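Local coordinates for DUF305 domain-containing protein (Deinococcus radiodurans R1, PDB 3BT5) that is of unknown function, an all-helical protein of the DUF305 family whose four long helices form a bundle, consistent with its place in the ferritin clan, at residues Leu30-Gln40 and Gly94-Glu104; Ala118-Leu126 and Arg136-Thr144. One frame throughout, in Å; residues are numbered along the deposited sequence. Where two conformers were deposited one is given.

Contact 1: Leu30-Gln40 and Gly94-Glu104; sequences LAAPMLERSQQ and GLSTLPVEQAE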
ATOM      1  N   LEU A  30      -7.492   3.716  -2.925  1.00 14.64           N
ATOM      2  CA  LEU A  30      -7.126   4.006  -4.301  1.00 14.79           C
ATOM      3  C   LEU A  30      -7.841   3.050  -5.265  1.00 16.65           C
ATOM      4  O   LEU A  30      -8.231   3.432  -6.371  1.00 16.93           O
ATOM      5  CB  LEU A  30      -5.609   3.914  -4.479  1.00 14.44           C
ATOM      6  CG  LEU A  30      -4.765   4.929  -3.714  1.00 15.14           C
ATOM      7  CD1 LEU A  30      -3.287   4.554  -3.840  1.00 18.17           C
ATOM      8  CD2 LEU A  30      -5.011   6.325  -4.255  1.00 18.28           C
ATOM      9  N   ALA A  31      -7.987   1.787  -4.869  1.00 16.42           N
ATOM     10  CA  ALA A  31      -8.604   0.806  -5.773  1.00 17.80           C
ATOM     11  C   ALA A  31     -10.117   0.999  -5.932  1.00 18.27           C
ATOM     12  O   ALA A  31     -10.690   0.710  -6.994  1.00 19.78           O
ATOM     13  CB  ALA A  31      -8.302  -0.602  -5.277  1.00 21.61           C
ATOM     14  N   ALA A  32     -10.777   1.439  -4.865  1.00 19.11           N
ATOM     15  CA  ALA A  32     -12.239   1.531  -4.866  1.00 21.46           C
ATOM     16  C   ALA A  32     -12.811   2.331  -6.060  1.00 19.70           C
ATOM     17  O   ALA A  32     -13.709   1.838  -6.763  1.00 22.09           O
ATOM     18  CB  ALA A  32     -12.751   2.079  -3.533  1.00 23.28           C
ATOM     19  N   PRO A  33     -12.310   3.558  -6.305  1.00 19.34           N
ATOM     20  CA  PRO A  33     -12.854   4.289  -7.463  1.00 18.45           C
ATOM     21  C   PRO A  33     -12.615   3.619  -8.821  1.00 20.27           C
ATOM     22  O   PRO A  33     -13.389   3.837  -9.758  1.00 21.77           O
ATOM     23  CB  PRO A  33     -12.168   5.666  -7.377  1.00 20.83           C
ATOM     24  CG  PRO A  33     -11.081   5.522  -6.392  1.00 20.54           C
ATOM     25  CD  PRO A  33     -11.350   4.363  -5.520  1.00 19.27           C
ATOM     26  N   MET A  34     -11.581   2.793  -8.949  1.00 19.70           N
ATOM     27  CA  MET A  34     -11.396   2.054 -10.215  1.00 19.07           C
ATOM     28  C   MET A  34     -12.474   1.008 -10.408  1.00 21.32           C
ATOM     29  O   MET A  34     -12.976   0.810 -11.522  1.00 24.75           O
ATOM     30  CB  MET A  34     -10.024   1.381 -10.284  1.00 20.48           C
ATOM     31  CG  MET A  34      -8.875   2.367 -10.359  1.00 20.70           C
ATOM     32  SD  MET A  34      -8.955   3.467 -11.826  1.00 22.07           S
ATOM     33  CE  MET A  34      -9.689   4.961 -11.107  1.00 22.95           C
ATOM     34  N   LEU A  35     -12.814   0.313  -9.334  1.00 21.81           N
ATOM     35  CA  LEU A  35     -13.863  -0.702  -9.433  1.00 25.52           C
ATOM     36  C   LEU A  35     -15.212  -0.030  -9.669  1.00 25.88           C
ATOM     37  O   LEU A  35     -16.085  -0.591 -10.340  1.00 28.56           O
ATOM     38  CB  LEU A  35     -13.879  -1.590  -8.191  1.00 27.61           C
ATOM     39  CG  LEU A  35     -12.554  -2.346  -8.082  1.00 32.07           C
ATOM     40  CD1 LEU A  35     -12.384  -2.989  -6.716  1.00 37.16           C
ATOM     41  CD2 LEU A  35     -12.471  -3.364  -9.223  1.00 34.10           C
ATOM     42  N   GLU A  36     -15.376   1.190  -9.168  1.00 24.50           N
ATOM     43  CA  GLU A  36     -16.619   1.941  -9.369  0.70 25.56           C
ATOM     44  C   GLU A  36     -16.739   2.531 -10.770  1.00 26.33           C
ATOM     45  O   GLU A  36     -17.832   2.521 -11.356  1.00 29.46           O
ATOM     46  CB  GLU A  36     -16.735   3.055  -8.318  0.70 26.89           C
ATOM     47  CG  GLU A  36     -17.946   3.976  -8.489  0.70 30.83           C
ATOM     48  CD  GLU A  36     -19.262   3.258  -8.256  0.70 36.51           C
ATOM     49  OE1 GLU A  36     -19.255   2.204  -7.581  0.70 40.78           O
ATOM     50  OE2 GLU A  36     -20.304   3.753  -8.745  0.70 39.18           O
ATOM     51  N   ARG A  37     -15.627   3.021 -11.324  1.00 23.20           N
ATOM     52  CA  ARG A  37     -15.660   3.859 -12.538  1.00 24.64           C
ATOM     53  C   ARG A  37     -15.037   3.314 -13.824  1.00 26.24           C
ATOM     54  O   ARG A  37     -15.451   3.686 -14.928  1.00 28.84           O
ATOM     55  CB  ARG A  37     -14.973   5.204 -12.241  1.00 22.94           C
ATOM     56  CG  ARG A  37     -15.589   5.994 -11.121  1.00 22.72           C
ATOM     57  CD  ARG A  37     -14.879   7.369 -10.980  1.00 21.22           C
ATOM     58  NE  ARG A  37     -15.190   8.262 -12.116  1.00 20.18           N
ATOM     59  CZ  ARG A  37     -14.393   9.211 -12.612  1.00 19.97           C
ATOM     60  NH1 ARG A  37     -13.167   9.437 -12.122  1.00 19.52           N
ATOM     61  NH2 ARG A  37     -14.826   9.936 -13.632  1.00 22.54           N
ATOM     62  N   SER A  38     -14.018   2.476 -13.709  1.00 26.45           N
ATOM     63  CA  SER A  38     -13.304   2.043 -14.904  1.00 28.62           C
ATOM     64  C   SER A  38     -14.112   1.026 -15.682  1.00 27.92           C
ATOM     65  O   SER A  38     -14.782   0.165 -15.098  1.00 30.57           O
ATOM     66  CB  SER A  38     -11.937   1.460 -14.562  1.00 25.76           C
ATOM     67  OG  SER A  38     -11.242   1.103 -15.745  1.00 27.49           O
ATOM     68  N   GLN A  39     -14.049   1.144 -16.999  1.00 31.94           N
ATOM     69  CA  GLN A  39     -14.653   0.158 -17.872  1.00 32.98           C
ATOM     70  C   GLN A  39     -13.567  -0.665 -18.572  1.00 35.62           C
ATOM     71  O   GLN A  39     -13.869  -1.433 -19.496  1.00 39.34           O
ATOM     72  CB  GLN A  39     -15.557   0.834 -18.903  1.00 37.40           C
ATOM     73  CG  GLN A  39     -16.843   1.397 -18.314  1.00 44.86           C
ATOM     74  CD  GLN A  39     -17.786   1.897 -19.388  1.00 51.35           C
ATOM     75  OE1 GLN A  39     -17.521   2.911 -20.038  1.00 53.33           O
ATOM     76  NE2 GLN A  39     -18.891   1.185 -19.586  1.00 54.93           N
ATOM     77  N   GLN A  40     -12.315  -0.506 -18.128  1.00 32.62           N
ATOM     78  CA  GLN A  40     -11.209  -1.310 -18.645  1.00 31.87           C
ATOM     79  C   GLN A  40     -11.054  -2.543 -17.765  1.00 31.24           C
ATOM     80  O   GLN A  40     -10.710  -2.430 -16.579  1.00 30.10           O
ATOM     81  CB  GLN A  40      -9.891  -0.526 -18.650  1.00 36.57           C
ATOM     82  CG  GLN A  40      -9.799   0.625 -19.631  1.00 40.66           C
ATOM     83  CD  GLN A  40      -9.311   0.178 -20.994  1.00 48.59           C
ATOM     84  OE1 GLN A  40      -9.884  -0.723 -21.602  1.00 53.80           O
ATOM     85  NE2 GLN A  40      -8.242   0.804 -21.479  1.00 51.15           N
ATOM     86  N   GLY A  94      -9.147  12.843  -6.747  1.00 13.34           N
ATOM     87  CA  GLY A  94      -9.025  12.950  -8.202  1.00 14.39           C
ATOM     88  C   GLY A  94      -9.474  11.684  -8.884  1.00 13.91           C
ATOM     89  O   GLY A  94      -9.986  11.722  -9.995  1.00 15.05           O
ATOM     90  N   LEU A  95      -9.295  10.537  -8.229  1.00 13.07           N
ATOM     91  CA  LEU A  95      -9.725   9.290  -8.850  1.00 13.92           C
ATOM     92  C   LEU A  95     -11.223   9.217  -9.055  1.00 14.60           C
ATOM     93  O   LEU A  95     -11.688   8.427  -9.900  1.00 15.75           O
ATOM     94  CB  LEU A  95      -9.221   8.088  -8.051  1.00 14.13           C
ATOM     95  CG  LEU A  95      -7.709   8.042  -7.845  1.00 15.03           C
ATOM     96  CD1 LEU A  95      -7.337   6.726  -7.118  1.00 18.08           C
ATOM     97  CD2 LEU A  95      -6.948   8.191  -9.178  1.00 16.12           C
ATOM     98  N   SER A  96     -11.971  10.014  -8.280  1.00 13.96           N
ATOM     99  CA  SER A  96     -13.423  10.032  -8.404  1.00 16.41           C
ATOM    100  C   SER A  96     -13.936  11.169  -9.291  1.00 17.43           C
ATOM    101  O   SER A  96     -15.071  11.104  -9.764  1.00 20.46           O
ATOM    102  CB  SER A  96     -14.093  10.168  -7.025  1.00 16.69           C
ATOM    103  OG  SER A  96     -13.931   8.981  -6.264  1.00 17.06           O
ATOM    104  N   THR A  97     -13.126  12.208  -9.477  1.00 17.15           N
ATOM    105  CA  THR A  97     -13.579  13.450 -10.116  1.00 17.81           C
ATOM    106  C   THR A  97     -12.996  13.656 -11.508  1.00 17.49           C
ATOM    107  O   THR A  97     -13.582  14.368 -12.319  1.00 23.10           O
ATOM    108  CB  THR A  97     -13.207  14.699  -9.270  1.00 16.67           C
ATOM    109  OG1 THR A  97     -11.799  14.823  -9.204  1.00 17.88           O
ATOM    110  CG2 THR A  97     -13.787  14.661  -7.849  1.00 19.90           C
ATOM    111  N   LEU A  98     -11.813  13.115 -11.785  1.00 17.22           N
ATOM    112  CA  LEU A  98     -11.166  13.342 -13.086  1.00 18.79           C
ATOM    113  C   LEU A  98     -11.877  12.532 -14.170  1.00 18.46           C
ATOM    114  O   LEU A  98     -12.492  11.507 -13.871  1.00 19.22           O
ATOM    115  CB  LEU A  98      -9.695  12.911 -13.014  1.00 20.12           C
ATOM    116  CG  LEU A  98      -8.796  13.785 -12.124  1.00 21.44           C
ATOM    117  CD1 LEU A  98      -7.452  13.089 -11.955  1.00 23.41           C
ATOM    118  CD2 LEU A  98      -8.620  15.180 -12.758  1.00 26.14           C
ATOM    119  N   PRO A  99     -11.776  12.970 -15.438  1.00 19.50           N
ATOM    120  CA  PRO A  99     -12.271  12.126 -16.518  1.00 21.04           C
ATOM    121  C   PRO A  99     -11.685  10.727 -16.372  1.00 20.51           C
ATOM    122  O   PRO A  99     -10.529  10.575 -15.960  1.00 21.68           O
ATOM    123  CB  PRO A  99     -11.739  12.824 -17.791  1.00 24.86           C
ATOM    124  CG  PRO A  99     -11.592  14.258 -17.412  1.00 25.40           C
ATOM    125  CD  PRO A  99     -11.157  14.208 -15.937  1.00 22.80           C
ATOM    126  N   VAL A 100     -12.471   9.701 -16.664  1.00 21.94           N
ATOM    127  CA  VAL A 100     -12.075   8.331 -16.310  1.00 22.68           C
ATOM    128  C   VAL A 100     -10.707   7.903 -16.843  1.00 22.00           C
ATOM    129  O   VAL A 100      -9.927   7.261 -16.136  1.00 22.42           O
ATOM    130  CB  VAL A 100     -13.152   7.309 -16.691  1.00 27.20           C
ATOM    131  CG1 VAL A 100     -12.708   5.912 -16.315  1.00 28.22           C
ATOM    132  CG2 VAL A 100     -14.465   7.642 -16.008  1.00 29.69           C
ATOM    133  N   GLU A 101     -10.402   8.243 -18.084  1.00 23.71           N
ATOM    134  CA  GLU A 101      -9.116   7.855 -18.647  1.00 24.88           C
ATOM    135  C   GLU A 101      -7.950   8.486 -17.889  1.00 23.35           C
ATOM    136  O   GLU A 101      -6.919   7.836 -17.670  1.00 24.18           O
ATOM    137  CB  GLU A 101      -9.062   8.193 -20.136  1.00 28.32           C
ATOM    138  CG  GLU A 101     -10.453   8.253 -20.772  1.00 39.86           C
ATOM    139  CD  GLU A 101     -11.226   9.541 -20.420  1.00 38.87           C
ATOM    140  OE1 GLU A 101     -10.643  10.642 -20.505  1.00 47.61           O
ATOM    141  OE2 GLU A 101     -12.415   9.456 -20.066  1.00 36.85           O
ATOM    142  N   GLN A 102      -8.122   9.730 -17.438  1.00 21.72           N
ATOM    143  CA  GLN A 102      -7.103  10.386 -16.625  1.00 20.50           C
ATOM    144  C   GLN A 102      -7.061   9.754 -15.230  1.00 18.93           C
ATOM    145  O   GLN A 102      -5.979   9.574 -14.668  1.00 19.89           O
ATOM    146  CB  GLN A 102      -7.397  11.876 -16.508  1.00 22.76           C
ATOM    147  CG  GLN A 102      -7.251  12.636 -17.819  1.00 27.45           C
ATOM    148  CD  GLN A 102      -7.654  14.091 -17.681  1.00 29.54           C
ATOM    149  OE1 GLN A 102      -7.376  14.739 -16.662  1.00 33.13           O
ATOM    150  NE2 GLN A 102      -8.315  14.621 -18.713  1.00 34.69           N
ATOM    151  N   ALA A 103      -8.222   9.406 -14.673  1.00 17.95           N
ATOM    152  CA  ALA A 103      -8.276   8.753 -13.360  1.00 16.05           C
ATOM    153  C   ALA A 103      -7.579   7.400 -13.382  1.00 17.27           C
ATOM    154  O   ALA A 103      -6.905   7.031 -12.418  1.00 17.12           O
ATOM    155  CB  ALA A 103      -9.714   8.606 -12.906  1.00 17.79           C
ATOM    156  N   GLU A 104      -7.718   6.658 -14.481  1.00 17.87           N
ATOM    157  CA  GLU A 104      -7.014   5.378 -14.584  1.00 18.48           C
ATOM    158  C   GLU A 104      -5.500   5.539 -14.564  1.00 18.52           C
ATOM    159  O   GLU A 104      -4.792   4.764 -13.886  1.00 19.23           O
ATOM    160  CB  GLU A 104      -7.435   4.657 -15.872  1.00 21.93           C
ATOM    161  CG  GLU A 104      -8.876   4.170 -15.797  1.00 22.81           C
ATOM    162  CD  GLU A 104      -9.478   3.864 -17.148  1.00 27.98           C
ATOM    163  OE1 GLU A 104      -8.914   4.290 -18.181  1.00 28.73           O
ATOM    164  OE2 GLU A 104     -10.539   3.219 -17.151  1.00 31.28           O
TER
HETATM  165  O   HOH W   1     -12.776   3.055 -18.630  1.00 34.57           O
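Pro-33 faces Ser-96 and Ser-38 faces Val-100, and the short axes of helices 30-37 and 100-104 run roughly antiparallel (146°), 10.8 Å apart at closest approach. Arg-37 reaches from its helix into the turn that joins helix 89-97 to helix 100-122. NH1 and NH2 both meet the carbonyl O of Leu-98 end-on, each at 2.8 Å and in the guanidinium plane, while NH1 also donates to Leu-95 O at 2.9 Å from above that carbonyl's plane. Three bonds therefore fix the rotation of the group. Ser-96 O lies over one face toward the rim, and Val-100 CG2 covers the opposite face, 3.3 Å from NH2. The bend at chi3 (70°) turns the guanidinium into this turn.

Ser-38 OG donates to Glu-104 OE2 at 2.6 Å, meeting the anti side of the carboxylate and 31° out of its plane. The same OG accepts from Gln-40 N, closing an ST turn just after helix 11-37, and one water links OE2 to Gln-39 N. The hydroxyl and the water, both donating to OE2, would probably favour a charged carboxylate. Met-34 bends at chi2 and chi3 so that SD lies 3.9 Å from Glu-104 CA and CE packs on Ala-103. Farther along, Pro-33 CG rests 3.6 Å from Leu-95 CB, and Leu-30 CD2 meets Leu-95 CD1.

The arginine thus binds backbone carbonyls at the end of helix 89-97, tying a long connection to one end of an antiparallel four-helix bundle, consistent with the ferritin clan.

Contact 2: Ala118-Leu126 and Arg136-Thr144; sequences AVAMTLPML and RLARQIVVT
Thr-122 packs against Ala-138, Ile-141 and Val-142, where helices 118-122 and 136-144 run roughly antiparallel at 152° with their short axes 9.2 Å apart. Its CB lies 3.9 Å from Val-142 CG2, and its two branches then part. CG2, anti to the backbone N, packs against the neighbouring helix, 3.4 Å from Ala-138 O, 3.5 Å from Ala-138 CB and 3.6 Å from Val-142 CG2. OG1 turns back to donate to Ala-118 O at 2.8 Å, while Ile-141 CG2 lies beside it; the buried hydroxyl is thus satisfied within its own helix. An alanine here would remove both branches and is likely to open a gap beside Ala-138 and Val-142, with Ala-118 O losing its hydroxyl donor.

One turn on, Leu-126 CD2 touches Ala-138 CB and lies 3.6 Å from Arg-139 CG. In the conformer given, the same methyl stands over the centre of the Arg-139 guanidinium, 4.3 Å above its plane, and Glu-135 pairs with that charge in a salt bridge.

Phe-16 and Met-20 of helix 11-37 also touch Thr-122, while Gln-57 of helix 41-68 packs on Ile-141, placing this antiparallel pair against the other two long helices.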
ATOM      1  N   ALA A 118       6.406   2.055   0.205  1.00 14.17           N
ATOM      2  CA  ALA A 118       6.350   0.841   1.043  1.00 15.16           C
ATOM      3  C   ALA A 118       7.693   0.104   0.974  1.00 14.81           C
ATOM      4  O   ALA A 118       8.233  -0.319   2.004  1.00 15.84           O
ATOM      5  CB  ALA A 118       5.187  -0.085   0.635  1.00 16.42           C
ATOM      6  N   VAL A 119       8.241  -0.054  -0.227  1.00 15.13           N
ATOM      7  CA  VAL A 119       9.522  -0.761  -0.330  1.00 15.40           C
ATOM      8  C   VAL A 119      10.601  -0.012   0.462  1.00 15.83           C
ATOM      9  O   VAL A 119      11.406  -0.611   1.194  1.00 17.31           O
ATOM     10  CB  VAL A 119       9.925  -0.938  -1.810  1.00 17.38           C
ATOM     11  CG1 VAL A 119      11.367  -1.476  -1.930  1.00 19.10           C
ATOM     12  CG2 VAL A 119       8.961  -1.905  -2.472  1.00 18.95           C
ATOM     13  N   ALA A 120      10.623   1.302   0.330  1.00 16.83           N
ATOM     14  CA  ALA A 120      11.638   2.119   0.988  1.00 17.02           C
ATOM     15  C   ALA A 120      11.527   2.100   2.527  1.00 18.50           C
ATOM     16  O   ALA A 120      12.523   2.239   3.242  1.00 23.56           O
ATOM     17  CB  ALA A 120      11.573   3.538   0.447  1.00 19.54           C
ATOM     18  N   MET A 121      10.310   1.937   3.046  1.00 17.37           N
ATOM     19  CA  MET A 121      10.058   1.786   4.487  0.50 17.30           C
ATOM     20  C   MET A 121      10.507   0.412   4.976  1.00 18.50           C
ATOM     21  O   MET A 121      10.866   0.222   6.143  1.00 21.42           O
ATOM     22  CB  MET A 121       8.553   1.957   4.773  0.50 16.34           C
ATOM     23  CG  MET A 121       8.019   3.359   4.442  0.50 14.99           C
ATOM     24  SD  MET A 121       6.231   3.599   4.385  0.50 16.28           S
ATOM     25  CE  MET A 121       5.720   3.205   6.065  0.50 20.75           C
ATOM     26  N   THR A 122      10.460  -0.559   4.078  1.00 17.59           N
ATOM     27  CA  THR A 122      10.614  -1.943   4.483  1.00 18.76           C
ATOM     28  C   THR A 122      12.038  -2.463   4.411  1.00 19.86           C
ATOM     29  O   THR A 122      12.449  -3.285   5.243  1.00 21.28           O
ATOM     30  CB  THR A 122       9.649  -2.809   3.697  1.00 20.24           C
ATOM     31  OG1 THR A 122       8.321  -2.312   3.923  1.00 19.26           O
ATOM     32  CG2 THR A 122       9.732  -4.230   4.147  1.00 22.58           C
ATOM     33  N   LEU A 123      12.812  -1.965   3.458  1.00 21.13           N
ATOM     34  CA  LEU A 123      14.187  -2.458   3.297  1.00 22.59           C
ATOM     35  C   LEU A 123      15.016  -2.429   4.578  1.00 23.46           C
ATOM     36  O   LEU A 123      15.716  -3.402   4.864  1.00 26.08           O
ATOM     37  CB  LEU A 123      14.891  -1.729   2.146  1.00 26.83           C
ATOM     38  CG  LEU A 123      14.346  -2.126   0.774  1.00 25.29           C
ATOM     39  CD1 LEU A 123      14.948  -1.236  -0.315  1.00 32.32           C
ATOM     40  CD2 LEU A 123      14.545  -3.617   0.459  1.00 29.02           C
ATOM     41  N   PRO A 124      14.951  -1.325   5.348  1.00 28.18           N
ATOM     42  CA  PRO A 124      15.717  -1.300   6.610  1.00 28.62           C
ATOM     43  C   PRO A 124      15.322  -2.376   7.627  1.00 29.54           C
ATOM     44  O   PRO A 124      16.137  -2.729   8.497  1.00 31.08           O
ATOM     45  CB  PRO A 124      15.427   0.107   7.158  1.00 30.82           C
ATOM     46  CG  PRO A 124      15.108   0.925   5.916  1.00 31.34           C
ATOM     47  CD  PRO A 124      14.269  -0.036   5.114  1.00 27.16           C
ATOM     48  N   MET A 125      14.098  -2.898   7.529  1.00 26.99           N
ATOM     49  CA  MET A 125      13.648  -3.946   8.446  1.00 29.41           C
ATOM     50  C   MET A 125      14.176  -5.323   8.063  1.00 31.49           C
ATOM     51  O   MET A 125      14.023  -6.282   8.824  1.00 35.76           O
ATOM     52  CB  MET A 125      12.117  -3.962   8.574  1.00 26.23           C
ATOM     53  CG  MET A 125      11.549  -2.601   8.947  1.00 27.52           C
ATOM     54  SD  MET A 125      12.042  -2.071  10.599  1.00 29.62           S
ATOM     55  CE  MET A 125      11.735  -3.607  11.434  1.00 27.64           C
ATOM     56  N   LEU A 126      14.800  -5.432   6.885  1.00 31.27           N
ATOM     57  CA  LEU A 126      15.395  -6.711   6.484  1.00 36.94           C
ATOM     58  C   LEU A 126      16.581  -7.117   7.377  1.00 38.39           C
ATOM     59  O   LEU A 126      16.860  -8.303   7.534  1.00 44.59           O
ATOM     60  CB  LEU A 126      15.768  -6.726   4.995  1.00 35.88           C
ATOM     61  CG  LEU A 126      14.575  -6.622   4.028  1.00 36.97           C
ATOM     62  CD1 LEU A 126      15.007  -6.841   2.585  1.00 42.54           C
ATOM     63  CD2 LEU A 126      13.469  -7.595   4.393  1.00 39.60           C
ATOM     64  N   ARG A 136      10.125 -11.904   8.036  0.70 21.69           N
ATOM     65  CA  ARG A 136       9.353 -12.664   7.052  0.70 23.23           C
ATOM     66  C   ARG A 136       8.339 -11.742   6.377  0.70 20.15           C
ATOM     67  O   ARG A 136       8.245 -11.685   5.138  0.70 21.46           O
ATOM     68  CB  ARG A 136       8.657 -13.847   7.736  0.70 25.73           C
ATOM     69  CG  ARG A 136       7.959 -14.820   6.795  0.70 31.32           C
ATOM     70  CD  ARG A 136       7.466 -16.071   7.534  0.70 35.27           C
ATOM     71  NE  ARG A 136       6.505 -15.758   8.594  0.70 39.48           N
ATOM     72  CZ  ARG A 136       6.728 -15.933   9.898  0.70 41.30           C
ATOM     73  NH1 ARG A 136       5.786 -15.617  10.781  0.70 36.90           N
ATOM     74  NH2 ARG A 136       7.886 -16.426  10.324  0.70 43.36           N
ATOM     75  N   LEU A 137       7.584 -11.018   7.195  1.00 18.75           N
ATOM     76  CA  LEU A 137       6.587 -10.055   6.689  1.00 19.90           C
ATOM     77  C   LEU A 137       7.243  -9.022   5.778  1.00 17.73           C
ATOM     78  O   LEU A 137       6.748  -8.705   4.681  1.00 18.54           O
ATOM     79  CB  LEU A 137       5.937  -9.336   7.858  1.00 21.21           C
ATOM     80  CG  LEU A 137       5.051  -8.143   7.480  1.00 21.55           C
ATOM     81  CD1 LEU A 137       3.796  -8.645   6.775  1.00 25.08           C
ATOM     82  CD2 LEU A 137       4.691  -7.291   8.715  1.00 22.96           C
ATOM     83  N   ALA A 138       8.382  -8.504   6.225  1.00 17.57           N
ATOM     84  CA  ALA A 138       9.098  -7.505   5.434  1.00 17.60           C
ATOM     85  C   ALA A 138       9.484  -8.054   4.060  1.00 17.81           C
ATOM     86  O   ALA A 138       9.315  -7.385   3.024  1.00 18.43           O
ATOM     87  CB  ALA A 138      10.331  -7.025   6.179  1.00 19.63           C
ATOM     88  N   ARG A 139      10.044  -9.256   4.039  0.70 19.05           N
ATOM     89  CA  ARG A 139      10.393  -9.861   2.761  0.70 21.36           C
ATOM     90  C   ARG A 139       9.162 -10.013   1.862  0.70 19.93           C
ATOM     91  O   ARG A 139       9.212  -9.694   0.657  0.70 21.12           O
ATOM     92  CB  ARG A 139      11.110 -11.194   3.001  0.70 23.40           C
ATOM     93  CG  ARG A 139      12.417 -10.997   3.766  0.70 30.37           C
ATOM     94  CD  ARG A 139      13.302 -12.235   3.825  0.70 33.58           C
ATOM     95  NE  ARG A 139      14.568 -11.923   4.492  0.70 39.80           N
ATOM     96  CZ  ARG A 139      15.606 -11.334   3.899  0.70 42.47           C
ATOM     97  NH1 ARG A 139      15.543 -10.998   2.616  0.70 43.95           N
ATOM     98  NH2 ARG A 139      16.714 -11.082   4.586  0.70 42.50           N
ATOM     99  N   GLN A 140       8.052 -10.482   2.427  1.00 20.72           N
ATOM    100  CA  GLN A 140       6.808 -10.634   1.639  1.00 21.86           C
ATOM    101  C   GLN A 140       6.315  -9.311   1.064  1.00 19.04           C
ATOM    102  O   GLN A 140       5.885  -9.236  -0.093  1.00 20.20           O
ATOM    103  CB  GLN A 140       5.697 -11.302   2.454  1.00 23.89           C
ATOM    104  CG  GLN A 140       5.983 -12.764   2.803  1.00 30.35           C
ATOM    105  CD  GLN A 140       5.087 -13.289   3.920  1.00 39.49           C
ATOM    106  OE1 GLN A 140       4.126 -12.631   4.327  1.00 42.37           O
ATOM    107  NE2 GLN A 140       5.410 -14.475   4.429  1.00 44.42           N
ATOM    108  N   ILE A 141       6.348  -8.268   1.879  1.00 17.82           N
ATOM    109  CA  ILE A 141       5.943  -6.945   1.422  1.00 17.72           C
ATOM    110  C   ILE A 141       6.794  -6.499   0.237  1.00 16.94           C
ATOM    111  O   ILE A 141       6.251  -6.067  -0.793  1.00 19.07           O
ATOM    112  CB  ILE A 141       6.015  -5.907   2.563  1.00 17.29           C
ATOM    113  CG1 ILE A 141       4.922  -6.180   3.601  1.00 18.13           C
ATOM    114  CG2 ILE A 141       5.939  -4.473   2.003  1.00 17.54           C
ATOM    115  CD1 ILE A 141       5.085  -5.389   4.896  1.00 19.93           C
ATOM    116  N   VAL A 142       8.120  -6.611   0.360  1.00 17.87           N
ATOM    117  CA  VAL A 142       9.009  -6.117  -0.686  1.00 18.11           C
ATOM    118  C   VAL A 142       8.749  -6.885  -1.987  1.00 19.80           C
ATOM    119  O   VAL A 142       8.609  -6.300  -3.054  1.00 20.05           O
ATOM    120  CB  VAL A 142      10.518  -6.172  -0.271  1.00 20.13           C
ATOM    121  CG1 VAL A 142      11.452  -5.891  -1.471  1.00 24.27           C
ATOM    122  CG2 VAL A 142      10.806  -5.194   0.854  1.00 24.25           C
ATOM    123  N   VAL A 143       8.668  -8.206  -1.889  1.00 18.92           N
ATOM    124  CA  VAL A 143       8.460  -9.026  -3.085  1.00 20.28           C
ATOM    125  C   VAL A 143       7.137  -8.663  -3.779  1.00 19.45           C
ATOM    126  O   VAL A 143       7.075  -8.474  -4.999  1.00 21.69           O
ATOM    127  CB  VAL A 143       8.490 -10.536  -2.695  1.00 23.54           C
ATOM    128  CG1 VAL A 143       7.944 -11.420  -3.814  1.00 26.33           C
ATOM    129  CG2 VAL A 143       9.907 -10.952  -2.391  1.00 26.45           C
ATOM    130  N   THR A 144       6.074  -8.587  -2.991  1.00 21.42           N
ATOM    131  CA  THR A 144       4.757  -8.332  -3.535  1.00 23.00           C
ATOM    132  C   THR A 144       4.691  -6.926  -4.145  1.00 20.13           C
ATOM    133  O   THR A 144       4.143  -6.737  -5.255  1.00 22.01           O
ATOM    134  CB  THR A 144       3.691  -8.535  -2.448  1.00 28.12           C
ATOM    135  OG1 THR A 144       3.719  -9.914  -2.045  1.00 30.36           O
ATOM    136  CG2 THR A 144       2.305  -8.187  -2.981  1.00 32.47           C
TER

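How the contacts relate
Both segments of contact 1 precede contact 2 in sequence, and the chain's centre falls between the two sites, which are 28 Å apart between centres and about 11 Å at their nearest atoms. Helix 100-122 is common to both: its first turn belongs to contact 1 and its last to contact 2. In contact 1 it meets helix 11-37, together with helix 89-97; in contact 2 it meets helix 132-158, while helix 11-37 also flanks that end. This one helix therefore bridges two packing sites that do not touch. Together they join three of the four long helices near opposite ends of a single helical domain.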